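Long-range contact in 2-hydroxyethylphosphonate dioxygenase (Streptomyces viridochromogenes, PDB 4YAR), which catalyses the iron-dependent, oxygen-consuming cleavage of 2-hydroxyethylphosphonate to hydroxymethylphosphonate and formate in the biosynthesis of the antibiotic phosphinothricin tripeptide: residues Ala192-Ser204 / Leu403-Asp415. The protein carries 1 engineered substitution. Numbering follows the deposited sequence.
Sequences ARIVSYTAQSNIS and LKFGSGAHLGYQD
At the interface between the two cupin barrels of this bicupin chain, strand 192-198 and residues 403-407 of strand 400-407, each from the interior of a different antiparallel sheet, run nearly parallel (24°) with their axes 8.1 Å apart and pack through Val195, Tyr197, Leu403 and Phe405. The two aromatic rings form an offset stack, centroids 4.8 Å apart, in which the side chains run antiparallel, each CB lying against the other ring. Tyr197 CG stands anti to the backbone N (chi1 -175°), which lays the ring under Phe405 CB, 3.3 Å from the centroid and almost exactly over its centre; the Phe405 ring is displaced back toward Tyr197 CB. At its far end, Phe405 CZ meets Val195 CG1 at 3.7 Å; Val195 CG2 reaches Leu403 CD1 more loosely. His357 brings a further ring to Tyr197, and Leu138 touches both Val195 and Leu403.

Beyond the aromatic pair the contact turns polar. Ser407 OG approaches Tyr197 OH obliquely to the ring; their hydrogen bond is modelled as very short, and its exact length is doubtful. A water joins Ser407 OG to Thr198 O, donating to the carbonyl at 2.7 Å. Gln200, bent at chi2, turns its amide toward the other chain segment: OE1 accepts from Gly408 N at 2.8 Å, with the donor above the carbonyl plane, while NE2 gives a nearly straight bond to Asn202 OD1. This second bond helps fix the amide's rotation. Asn202 ND2 lies at the edge of the Tyr413 ring and is hydrogen-bonded to Asp333 OD2, while Asp333 OD1 accepts from Tyr413 N at the first turn of helix 413-420.

Ser196 and Thr198 point away from this interface; Thr198 lies beside His129, an iron ligand that here holds cadmium together with His182, and Ser196 belongs to the substrate site shared across the dimer. The arrangement is thus face-to-face packing between the sheets of two cupin barrels, behind the metal site, as in a bicupin.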
loop_
_atom_site.group_PDB
_atom_site.type_symbol
_atom_site.label_atom_id
_atom_site.label_comp_id
_atom_site.label_asym_id
_atom_site.label_seq_id
_atom_site.Cartn_x
_atom_site.Cartn_y
_atom_site.Cartn_z
ATOM N N ALA A 192 -26.479 -4.882 6.168
ATOM C CA ALA A 192 -25.122 -5.168 5.565
ATOM C C ALA A 192 -23.982 -4.429 6.199
ATOM O O ALA A 192 -24.134 -3.290 6.768
ATOM C CB ALA A 192 -25.119 -4.877 4.074
ATOM N N ARG A 193 -22.813 -5.096 6.110
ATOM C CA ARG A 193 -21.521 -4.499 6.459
ATOM C C ARG A 193 -20.547 -4.603 5.330
ATOM O O ARG A 193 -20.677 -5.492 4.502
ATOM C CB ARG A 193 -20.901 -5.187 7.695
ATOM C CG ARG A 193 -21.792 -5.152 8.932
ATOM C CD ARG A 193 -20.991 -5.627 10.133
ATOM N NE ARG A 193 -20.597 -7.033 9.926
ATOM C CZ ARG A 193 -19.725 -7.659 10.690
ATOM N NH1 ARG A 193 -19.218 -7.061 11.768
ATOM N NH2 ARG A 193 -19.445 -8.916 10.436
ATOM N N ILE A 194 -19.613 -3.652 5.268
ATOM C CA ILE A 194 -18.496 -3.705 4.291
ATOM C C ILE A 194 -17.152 -3.628 4.999
ATOM O O ILE A 194 -17.066 -3.141 6.145
ATOM C CB ILE A 194 -18.542 -2.622 3.183
ATOM C CG1 ILE A 194 -18.265 -1.259 3.785
ATOM C CG2 ILE A 194 -19.857 -2.611 2.409
ATOM C CD1 ILE A 194 -18.336 -0.131 2.840
ATOM N N VAL A 195 -16.099 -4.153 4.364
ATOM C CA VAL A 195 -14.746 -3.721 4.710
ATOM C C VAL A 195 -14.241 -2.794 3.669
ATOM O O VAL A 195 -14.374 -3.108 2.456
ATOM C CB VAL A 195 -13.688 -4.843 4.774
ATOM C CG1 VAL A 195 -12.294 -4.248 5.025
ATOM C CG2 VAL A 195 -14.054 -5.933 5.699
ATOM N N SER A 196 -13.655 -1.675 4.103
ATOM C CA SER A 196 -12.979 -0.763 3.211
ATOM C C SER A 196 -11.520 -0.788 3.627
ATOM O O SER A 196 -11.186 -0.420 4.766
ATOM C CB SER A 196 -13.545 0.636 3.256
ATOM O OG SER A 196 -12.845 1.506 2.356
ATOM N N TYR A 197 -10.677 -1.252 2.721
ATOM C CA TYR A 197 -9.261 -1.453 2.946
ATOM C C TYR A 197 -8.422 -0.544 2.019
ATOM O O TYR A 197 -8.382 -0.776 0.801
ATOM C CB TYR A 197 -8.862 -2.895 2.652
ATOM C CG TYR A 197 -7.400 -3.179 2.987
ATOM C CD1 TYR A 197 -7.004 -3.353 4.299
ATOM C CD2 TYR A 197 -6.441 -3.257 1.997
ATOM C CE1 TYR A 197 -5.686 -3.573 4.630
ATOM C CE2 TYR A 197 -5.107 -3.501 2.282
ATOM C CZ TYR A 197 -4.722 -3.674 3.617
ATOM O OH TYR A 197 -3.399 -3.899 3.882
ATOM N N THR A 198 -7.775 0.436 2.623
ATOM C CA THR A 198 -6.968 1.383 1.858
ATOM C C THR A 198 -5.492 0.940 1.824
ATOM O O THR A 198 -5.009 0.188 2.642
ATOM C CB THR A 198 -7.050 2.755 2.471
ATOM O OG1 THR A 198 -6.398 2.680 3.742
ATOM C CG2 THR A 198 -8.491 3.268 2.631
ATOM N N ALA A 199 -4.803 1.279 0.770
ATOM C CA ALA A 199 -3.354 1.064 0.768
ATOM C C ALA A 199 -2.763 2.448 0.838
ATOM O O ALA A 199 -3.423 3.399 0.467
ATOM C CB ALA A 199 -2.946 0.386 -0.524
ATOM N N GLN A 200 -1.472 2.518 1.163
ATOM C CA GLN A 200 -0.681 3.766 0.989
ATOM C C GLN A 200 -0.728 4.226 -0.430
ATOM O O GLN A 200 -0.686 3.440 -1.353
ATOM C CB GLN A 200 0.784 3.561 1.452
ATOM C CG GLN A 200 1.769 2.950 0.418
ATOM C CD GLN A 200 1.432 1.531 -0.104
ATOM O OE1 GLN A 200 0.730 0.720 0.548
ATOM N NE2 GLN A 200 1.992 1.206 -1.278
ATOM N N SER A 201 -0.833 5.531 -0.635
ATOM C CA SER A 201 -0.729 6.103 -1.961
ATOM C C SER A 201 0.766 6.216 -2.284
ATOM O O SER A 201 1.544 6.775 -1.549
ATOM C CB SER A 201 -1.337 7.486 -2.034
ATOM O OG SER A 201 -1.058 8.055 -3.276
ATOM N N ASN A 202 1.167 5.675 -3.398
ATOM C CA ASN A 202 2.563 5.760 -3.764
ATOM C C ASN A 202 2.951 7.080 -4.378
ATOM O O ASN A 202 4.123 7.255 -4.693
ATOM C CB ASN A 202 2.944 4.614 -4.755
ATOM C CG ASN A 202 2.960 3.253 -4.070
ATOM O OD1 ASN A 202 3.443 3.138 -2.954
ATOM N ND2 ASN A 202 2.464 2.225 -4.736
ATOM N N ILE A 203 1.973 7.953 -4.617
ATOM C CA ILE A 203 2.240 9.303 -5.183
ATOM C C ILE A 203 2.315 10.288 -3.989
ATOM O O ILE A 203 2.674 11.478 -4.102
ATOM C CB ILE A 203 1.152 9.618 -6.262
ATOM C CG1 ILE A 203 1.553 10.782 -7.144
ATOM C CG2 ILE A 203 -0.227 9.808 -5.663
ATOM C CD1 ILE A 203 2.692 10.380 -8.066
ATOM N N SER A 204 2.027 9.770 -2.804
ATOM C CA SER A 204 1.986 10.634 -1.650
ATOM C C SER A 204 3.316 11.336 -1.322
ATOM O O SER A 204 3.292 12.542 -0.995
ATOM C CB SER A 204 1.484 9.904 -0.406
ATOM O OG SER A 204 1.196 10.892 0.548
ATOM N N LEU A 403 -10.485 -13.128 5.846
ATOM C CA LEU A 403 -10.170 -12.252 4.681
ATOM C C LEU A 403 -8.735 -11.752 4.849
ATOM O O LEU A 403 -8.329 -11.433 5.965
ATOM C CB LEU A 403 -11.140 -11.074 4.650
ATOM C CG LEU A 403 -12.654 -11.321 4.557
ATOM C CD1 LEU A 403 -13.443 -10.089 4.181
ATOM C CD2 LEU A 403 -12.937 -12.441 3.619
ATOM N N LYS A 404 -7.965 -11.805 3.749
ATOM C CA LYS A 404 -6.579 -11.427 3.734
ATOM C C LYS A 404 -6.417 -10.207 2.841
ATOM O O LYS A 404 -6.615 -10.271 1.600
ATOM C CB LYS A 404 -5.705 -12.542 3.224
ATOM C CG LYS A 404 -4.270 -12.128 2.981
ATOM C CD LYS A 404 -3.481 -13.387 2.706
ATOM C CE LYS A 404 -2.008 -13.094 2.499
ATOM N NZ LYS A 404 -1.276 -14.072 3.274
ATOM N N PHE A 405 -5.987 -9.127 3.426
ATOM C CA PHE A 405 -5.718 -7.880 2.668
ATOM C C PHE A 405 -4.231 -7.632 2.704
ATOM O O PHE A 405 -3.523 -7.962 3.677
ATOM C CB PHE A 405 -6.496 -6.673 3.230
ATOM C CG PHE A 405 -7.986 -6.813 3.216
ATOM C CD1 PHE A 405 -8.719 -6.497 2.060
ATOM C CD2 PHE A 405 -8.659 -7.320 4.298
ATOM C CE1 PHE A 405 -10.114 -6.584 2.044
ATOM C CE2 PHE A 405 -10.048 -7.398 4.294
ATOM C CZ PHE A 405 -10.770 -7.061 3.157
ATOM N N GLY A 406 -3.728 -6.909 1.702
ATOM C CA GLY A 406 -2.374 -6.572 1.668
ATOM C C GLY A 406 -2.118 -5.185 1.137
ATOM O O GLY A 406 -2.744 -4.707 0.239
ATOM N N SER A 407 -1.150 -4.541 1.770
ATOM C CA SER A 407 -0.715 -3.203 1.377
ATOM C C SER A 407 0.734 -2.999 1.824
ATOM O O SER A 407 1.313 -3.876 2.466
ATOM C CB SER A 407 -1.607 -2.144 2.017
ATOM O OG SER A 407 -1.725 -2.267 3.446
ATOM N N GLY A 408 1.296 -1.811 1.601
ATOM C CA GLY A 408 2.632 -1.561 2.167
ATOM C C GLY A 408 3.564 -1.038 1.094
ATOM O O GLY A 408 3.626 -1.584 -0.017
ATOM N N ALA A 409 4.327 -0.014 1.462
ATOM C CA ALA A 409 5.393 0.520 0.593
ATOM C C ALA A 409 6.626 -0.381 0.499
ATOM O O ALA A 409 7.398 -0.258 -0.441
ATOM C CB ALA A 409 5.815 1.868 1.099
ATOM N N HIS A 410 6.853 -1.267 1.456
ATOM C CA HIS A 410 8.084 -2.033 1.524
ATOM C C HIS A 410 7.770 -3.514 1.893
ATOM O O HIS A 410 7.138 -3.741 2.912
ATOM C CB HIS A 410 8.982 -1.403 2.591
ATOM C CG HIS A 410 9.253 0.050 2.334
ATOM N ND1 HIS A 410 9.899 0.498 1.202
ATOM C CD2 HIS A 410 8.978 1.154 3.073
ATOM C CE1 HIS A 410 9.962 1.817 1.236
ATOM N NE2 HIS A 410 9.418 2.237 2.362
ATOM N N LEU A 411 8.111 -4.467 1.042
ATOM C CA LEU A 411 8.648 -4.223 -0.314
ATOM C C LEU A 411 7.481 -4.040 -1.256
ATOM O O LEU A 411 6.612 -4.897 -1.324
ATOM C CB LEU A 411 9.461 -5.393 -0.827
ATOM C CG LEU A 411 10.733 -5.782 -0.117
ATOM C CD1 LEU A 411 11.403 -6.975 -0.796
ATOM C CD2 LEU A 411 11.674 -4.631 -0.142
ATOM N N GLY A 412 7.415 -2.896 -1.925
ATOM C CA GLY A 412 6.370 -2.623 -2.862
ATOM C C GLY A 412 6.942 -2.685 -4.257
ATOM O O GLY A 412 8.184 -2.933 -4.406
ATOM N N TYR A 413 6.091 -2.443 -5.266
ATOM C CA TYR A 413 6.531 -2.724 -6.651
ATOM C C TYR A 413 7.669 -1.753 -7.084
ATOM O O TYR A 413 8.556 -2.171 -7.780
ATOM C CB TYR A 413 5.427 -2.857 -7.695
ATOM C CG TYR A 413 4.912 -1.531 -8.225
ATOM C CD1 TYR A 413 4.318 -0.605 -7.380
ATOM C CD2 TYR A 413 5.040 -1.186 -9.512
ATOM C CE1 TYR A 413 3.839 0.609 -7.853
ATOM C CE2 TYR A 413 4.543 0.025 -10.007
ATOM C CZ TYR A 413 3.966 0.938 -9.186
ATOM O OH TYR A 413 3.486 2.168 -9.708
ATOM N N GLN A 414 7.680 -0.543 -6.548
ATOM C CA GLN A 414 8.771 0.425 -6.823
ATOM C C GLN A 414 10.106 0.005 -6.157
ATOM O O GLN A 414 11.191 0.214 -6.740
ATOM C CB GLN A 414 8.335 1.783 -6.316
ATOM C CG GLN A 414 7.275 2.403 -7.151
ATOM C CD GLN A 414 6.600 3.549 -6.411
ATOM O OE1 GLN A 414 5.965 3.339 -5.337
ATOM N NE2 GLN A 414 6.685 4.771 -6.985
ATOM N N ASP A 415 10.077 -0.631 -4.954
ATOM C CA ASP A 415 11.302 -1.235 -4.336
ATOM C C ASP A 415 11.802 -2.365 -5.238
ATOM O O ASP A 415 13.025 -2.522 -5.486
ATOM C CB ASP A 415 11.025 -1.883 -2.949
ATOM C CG ASP A 415 10.990 -0.903 -1.815
ATOM O OD1 ASP A 415 11.455 0.255 -1.932
ATOM O OD2 ASP A 415 10.517 -1.247 -0.711
HETATM O O HOH W 1 -3.240 -0.115 4.721
#